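Local atomic coordinates of dihydropteroate synthase (Stenotrophomonas maltophilia, PDB entry 7L6P), a protein that probably catalyses the condensation of para-aminobenzoate with 6-hydroxymethyl-7,8-dihydropterin diphosphate to give 7,8-dihydropteroate, a step on the way to folate. Residues 169-179 with 212-223. Residues are numbered along the deposited sequence; the frame is centred on the assembly and turned at random. Where two conformers were deposited one is given.
Sequences DVVAEVHGFLV and TLLARSERFLEL
F220 slides its ring against helix 170-188 with the rim leading, a worked example of how a helix packed on the end of helix 207-215 and the 3-10 turns after it divides the interface into a greasy inner strip and a more exposed, mixed outer one. Its CE2 comes 3.5 Å from H175 N, near the ring plane; that N-H is already spent on V171 O within the helix, so the approach is van der Waals packing. V174 fills the angle between F220 and L213: CG1 lies 3.6 Å from F220 CE2, while CG2, on the other branch, meets L213 CD2 tip to tip at 3.8 Å. V170 and L178 extend this buried strip in both directions, V170 CG2 against L213 CD1 and L178 CD1 beside F220 CD2. Buried V171 belongs here too, touching L213, F220, R216 and R219. On the barrel side, L178, F220 and L223 all touch I197 of strand 195-198.

The outer strip is looser. With CG anti to the backbone N (chi1 -176°), H175 swings its imidazole out to where the guanidinium of exposed R219, in the conformer given, lies flat on one face, centres 3.6 Å apart and planes 21° from parallel. V179 CG2, from the same helix, lies toward the rim of the opposite face and meets L223 CD2 at 3.6 Å. Near the start of helix 170-188, D169 OD1 caps the helix, accepting from A172 N at 2.8 Å. Joining the helices before and after strand 195-198, the contact belongs to the outer helical layer of the TIM barrel of the pterin-binding family.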
loop_
_atom_site.group_PDB
_atom_site.type_symbol
_atom_site.label_atom_id
_atom_site.label_comp_id
_atom_site.label_asym_id
_atom_site.label_seq_id
_atom_site.Cartn_x
_atom_site.Cartn_y
_atom_site.Cartn_z
ATOM N N ASP A 169 -10.370 -19.459 -18.783
ATOM C CA ASP A 169 -10.912 -18.231 -18.212
ATOM C C ASP A 169 -10.801 -18.383 -16.702
ATOM O O ASP A 169 -11.649 -19.052 -16.094
ATOM C CB ASP A 169 -12.357 -18.054 -18.654
ATOM C CG ASP A 169 -12.948 -16.759 -18.200
ATOM O OD1 ASP A 169 -12.705 -16.338 -17.049
ATOM O OD2 ASP A 169 -13.685 -16.162 -19.016
ATOM N N VAL A 170 -9.768 -17.774 -16.110
ATOM C CA VAL A 170 -9.474 -18.051 -14.708
ATOM C C VAL A 170 -10.594 -17.545 -13.813
ATOM O O VAL A 170 -10.937 -18.190 -12.814
ATOM C CB VAL A 170 -8.100 -17.481 -14.299
ATOM C CG1 VAL A 170 -8.047 -15.962 -14.459
ATOM C CG2 VAL A 170 -7.752 -17.892 -12.870
ATOM N N VAL A 171 -11.177 -16.385 -14.142
ATOM C CA VAL A 171 -12.270 -15.853 -13.332
ATOM C C VAL A 171 -13.473 -16.785 -13.393
ATOM O O VAL A 171 -13.945 -17.278 -12.363
ATOM C CB VAL A 171 -12.632 -14.428 -13.784
ATOM C CG1 VAL A 171 -13.926 -13.959 -13.113
ATOM C CG2 VAL A 171 -11.477 -13.459 -13.480
ATOM N N ALA A 172 -13.936 -17.107 -14.603
ATOM C CA ALA A 172 -15.119 -17.960 -14.742
ATOM C C ALA A 172 -14.903 -19.328 -14.100
ATOM O O ALA A 172 -15.827 -19.891 -13.496
ATOM C CB ALA A 172 -15.487 -18.118 -16.217
ATOM N N GLU A 173 -13.682 -19.867 -14.187
ATOM C CA GLU A 173 -13.411 -21.204 -13.665
ATOM C C GLU A 173 -13.299 -21.205 -12.148
ATOM O O GLU A 173 -13.707 -22.178 -11.499
ATOM C CB GLU A 173 -12.147 -21.763 -14.303
ATOM C CG GLU A 173 -12.378 -22.144 -15.740
ATOM C CD GLU A 173 -11.114 -22.639 -16.458
ATOM O OE1 GLU A 173 -10.451 -23.578 -15.943
ATOM O OE2 GLU A 173 -10.810 -22.090 -17.541
ATOM N N VAL A 174 -12.700 -20.155 -11.573
ATOM C CA VAL A 174 -12.671 -20.020 -10.117
ATOM C C VAL A 174 -14.077 -19.794 -9.593
ATOM O O VAL A 174 -14.478 -20.367 -8.574
ATOM C CB VAL A 174 -11.714 -18.884 -9.684
ATOM C CG1 VAL A 174 -11.870 -18.587 -8.208
ATOM C CG2 VAL A 174 -10.261 -19.253 -9.973
ATOM N N HIS A 175 -14.848 -18.952 -10.280
ATOM C CA HIS A 175 -16.248 -18.765 -9.924
ATOM C C HIS A 175 -16.997 -20.094 -9.936
ATOM O O HIS A 175 -17.606 -20.484 -8.931
ATOM C CB HIS A 175 -16.898 -17.773 -10.892
ATOM C CG HIS A 175 -18.318 -17.443 -10.563
ATOM N ND1 HIS A 175 -19.387 -18.071 -11.170
ATOM C CD2 HIS A 175 -18.851 -16.548 -9.699
ATOM C CE1 HIS A 175 -20.517 -17.587 -10.687
ATOM N NE2 HIS A 175 -20.219 -16.663 -9.791
ATOM N N GLY A 176 -16.928 -20.823 -11.059
ATOM C CA GLY A 176 -17.690 -22.061 -11.178
ATOM C C GLY A 176 -17.328 -23.047 -10.091
ATOM O O GLY A 176 -18.199 -23.685 -9.492
ATOM N N PHE A 177 -16.037 -23.134 -9.780
ATOM C CA PHE A 177 -15.584 -24.024 -8.720
ATOM C C PHE A 177 -16.210 -23.642 -7.393
ATOM O O PHE A 177 -16.810 -24.483 -6.714
ATOM C CB PHE A 177 -14.060 -23.978 -8.611
ATOM C CG PHE A 177 -13.503 -24.717 -7.407
ATOM C CD1 PHE A 177 -13.345 -24.072 -6.179
ATOM C CD2 PHE A 177 -13.070 -26.034 -7.521
ATOM C CE1 PHE A 177 -12.797 -24.735 -5.074
ATOM C CE2 PHE A 177 -12.526 -26.697 -6.413
ATOM C CZ PHE A 177 -12.407 -26.046 -5.183
ATOM N N LEU A 178 -16.086 -22.364 -7.013
ATOM C CA LEU A 178 -16.602 -21.927 -5.719
ATOM C C LEU A 178 -18.107 -22.128 -5.622
ATOM O O LEU A 178 -18.610 -22.564 -4.580
ATOM C CB LEU A 178 -16.231 -20.467 -5.466
ATOM C CG LEU A 178 -14.745 -20.151 -5.301
ATOM C CD1 LEU A 178 -14.560 -18.655 -5.034
ATOM C CD2 LEU A 178 -14.166 -20.963 -4.160
ATOM N N VAL A 179 -18.843 -21.795 -6.686
ATOM C CA VAL A 179 -20.283 -22.058 -6.696
ATOM C C VAL A 179 -20.567 -23.506 -6.307
ATOM O O VAL A 179 -21.496 -23.785 -5.538
ATOM C CB VAL A 179 -20.891 -21.720 -8.070
ATOM C CG1 VAL A 179 -22.224 -22.442 -8.249
ATOM C CG2 VAL A 179 -21.085 -20.227 -8.219
ATOM N N THR A 212 -5.161 -11.149 -12.691
ATOM C CA THR A 212 -6.503 -11.132 -13.254
ATOM C C THR A 212 -7.553 -11.362 -12.154
ATOM O O THR A 212 -8.489 -10.565 -11.997
ATOM C CB THR A 212 -6.596 -12.162 -14.388
ATOM O OG1 THR A 212 -5.851 -11.691 -15.533
ATOM C CG2 THR A 212 -8.057 -12.407 -14.796
ATOM N N LEU A 213 -7.358 -12.394 -11.321
ATOM C CA LEU A 213 -8.271 -12.633 -10.201
ATOM C C LEU A 213 -8.323 -11.447 -9.248
ATOM O O LEU A 213 -9.399 -11.071 -8.776
ATOM C CB LEU A 213 -7.857 -13.880 -9.432
ATOM C CG LEU A 213 -8.176 -15.205 -10.101
ATOM C CD1 LEU A 213 -7.374 -16.302 -9.426
ATOM C CD2 LEU A 213 -9.723 -15.474 -10.062
ATOM N N LEU A 214 -7.160 -10.883 -8.896
ATOM C CA LEU A 214 -7.157 -9.768 -7.951
ATOM C C LEU A 214 -7.874 -8.571 -8.541
ATOM O O LEU A 214 -8.681 -7.932 -7.864
ATOM C CB LEU A 214 -5.729 -9.385 -7.556
ATOM C CG LEU A 214 -5.611 -8.174 -6.601
ATOM C CD1 LEU A 214 -6.391 -8.415 -5.307
ATOM C CD2 LEU A 214 -4.125 -7.791 -6.309
ATOM N N ALA A 215 -7.628 -8.283 -9.819
ATOM C CA ALA A 215 -8.231 -7.110 -10.440
ATOM C C ALA A 215 -9.749 -7.244 -10.549
ATOM O O ALA A 215 -10.472 -6.264 -10.329
ATOM C CB ALA A 215 -7.614 -6.872 -11.813
ATOM N N ARG A 216 -10.244 -8.431 -10.911
ATOM C CA ARG A 216 -11.671 -8.683 -11.058
ATOM C C ARG A 216 -12.271 -9.379 -9.835
ATOM O O ARG A 216 -13.344 -9.969 -9.939
ATOM C CB ARG A 216 -11.935 -9.503 -12.328
ATOM C CG ARG A 216 -10.994 -9.154 -13.483
ATOM C CD ARG A 216 -11.643 -9.249 -14.857
ATOM N NE ARG A 216 -11.824 -10.615 -15.338
ATOM C CZ ARG A 216 -11.103 -11.173 -16.304
ATOM N NH1 ARG A 216 -10.098 -10.525 -16.883
ATOM N NH2 ARG A 216 -11.405 -12.404 -16.708
ATOM N N SER A 217 -11.610 -9.307 -8.670
ATOM C CA SER A 217 -12.113 -10.046 -7.510
ATOM C C SER A 217 -13.467 -9.543 -7.012
ATOM O O SER A 217 -14.193 -10.296 -6.349
ATOM C CB SER A 217 -11.113 -9.989 -6.361
ATOM O OG SER A 217 -10.847 -8.662 -5.986
ATOM N N GLU A 218 -13.832 -8.299 -7.309
ATOM C CA GLU A 218 -15.145 -7.826 -6.898
ATOM C C GLU A 218 -16.260 -8.665 -7.494
ATOM O O GLU A 218 -17.346 -8.723 -6.914
ATOM C CB GLU A 218 -15.323 -6.367 -7.295
ATOM C CG GLU A 218 -16.223 -5.587 -6.416
ATOM C CD GLU A 218 -16.037 -4.114 -6.651
ATOM O OE1 GLU A 218 -14.982 -3.754 -7.246
ATOM O OE2 GLU A 218 -16.934 -3.334 -6.243
ATOM N N ARG A 219 -15.991 -9.347 -8.611
ATOM C CA ARG A 219 -16.970 -10.232 -9.236
ATOM C C ARG A 219 -17.528 -11.251 -8.245
ATOM O O ARG A 219 -18.683 -11.664 -8.357
ATOM C CB ARG A 219 -16.297 -10.939 -10.424
ATOM C CG ARG A 219 -17.211 -11.640 -11.395
ATOM C CD ARG A 219 -17.118 -13.154 -11.258
ATOM N NE ARG A 219 -18.178 -13.820 -12.006
ATOM C CZ ARG A 219 -19.443 -13.897 -11.607
ATOM N NH1 ARG A 219 -19.839 -13.364 -10.463
ATOM N NH2 ARG A 219 -20.329 -14.515 -12.382
ATOM N N PHE A 220 -16.715 -11.681 -7.279
ATOM C CA PHE A 220 -17.088 -12.778 -6.390
ATOM C C PHE A 220 -17.948 -12.342 -5.205
ATOM O O PHE A 220 -18.413 -13.202 -4.443
ATOM C CB PHE A 220 -15.819 -13.504 -5.925
ATOM C CG PHE A 220 -15.015 -14.100 -7.059
ATOM C CD1 PHE A 220 -14.118 -13.325 -7.775
ATOM C CD2 PHE A 220 -15.164 -15.434 -7.415
ATOM C CE1 PHE A 220 -13.360 -13.877 -8.837
ATOM C CE2 PHE A 220 -14.410 -15.992 -8.469
ATOM C CZ PHE A 220 -13.508 -15.200 -9.181
ATOM N N LEU A 221 -18.172 -11.038 -5.021
ATOM C CA LEU A 221 -19.095 -10.608 -3.980
ATOM C C LEU A 221 -20.514 -11.062 -4.274
ATOM O O LEU A 221 -21.337 -11.121 -3.357
ATOM C CB LEU A 221 -19.070 -9.081 -3.853
ATOM C CG LEU A 221 -17.808 -8.503 -3.224
ATOM C CD1 LEU A 221 -17.902 -7.003 -3.235
ATOM C CD2 LEU A 221 -17.587 -9.058 -1.820
ATOM N N GLU A 222 -20.809 -11.387 -5.535
ATOM C CA GLU A 222 -22.143 -11.864 -5.889
ATOM C C GLU A 222 -22.430 -13.218 -5.254
ATOM O O GLU A 222 -23.585 -13.610 -5.158
ATOM C CB GLU A 222 -22.320 -11.909 -7.402
ATOM N N LEU A 223 -21.401 -13.989 -4.899
ATOM C CA LEU A 223 -21.642 -15.226 -4.154
ATOM C C LEU A 223 -22.281 -14.973 -2.786
ATOM O O LEU A 223 -22.822 -15.907 -2.196
ATOM C CB LEU A 223 -20.340 -16.022 -4.002
ATOM C CG LEU A 223 -19.851 -16.456 -5.378
ATOM C CD1 LEU A 223 -18.446 -17.122 -5.385
ATOM C CD2 LEU A 223 -20.901 -17.367 -5.989
#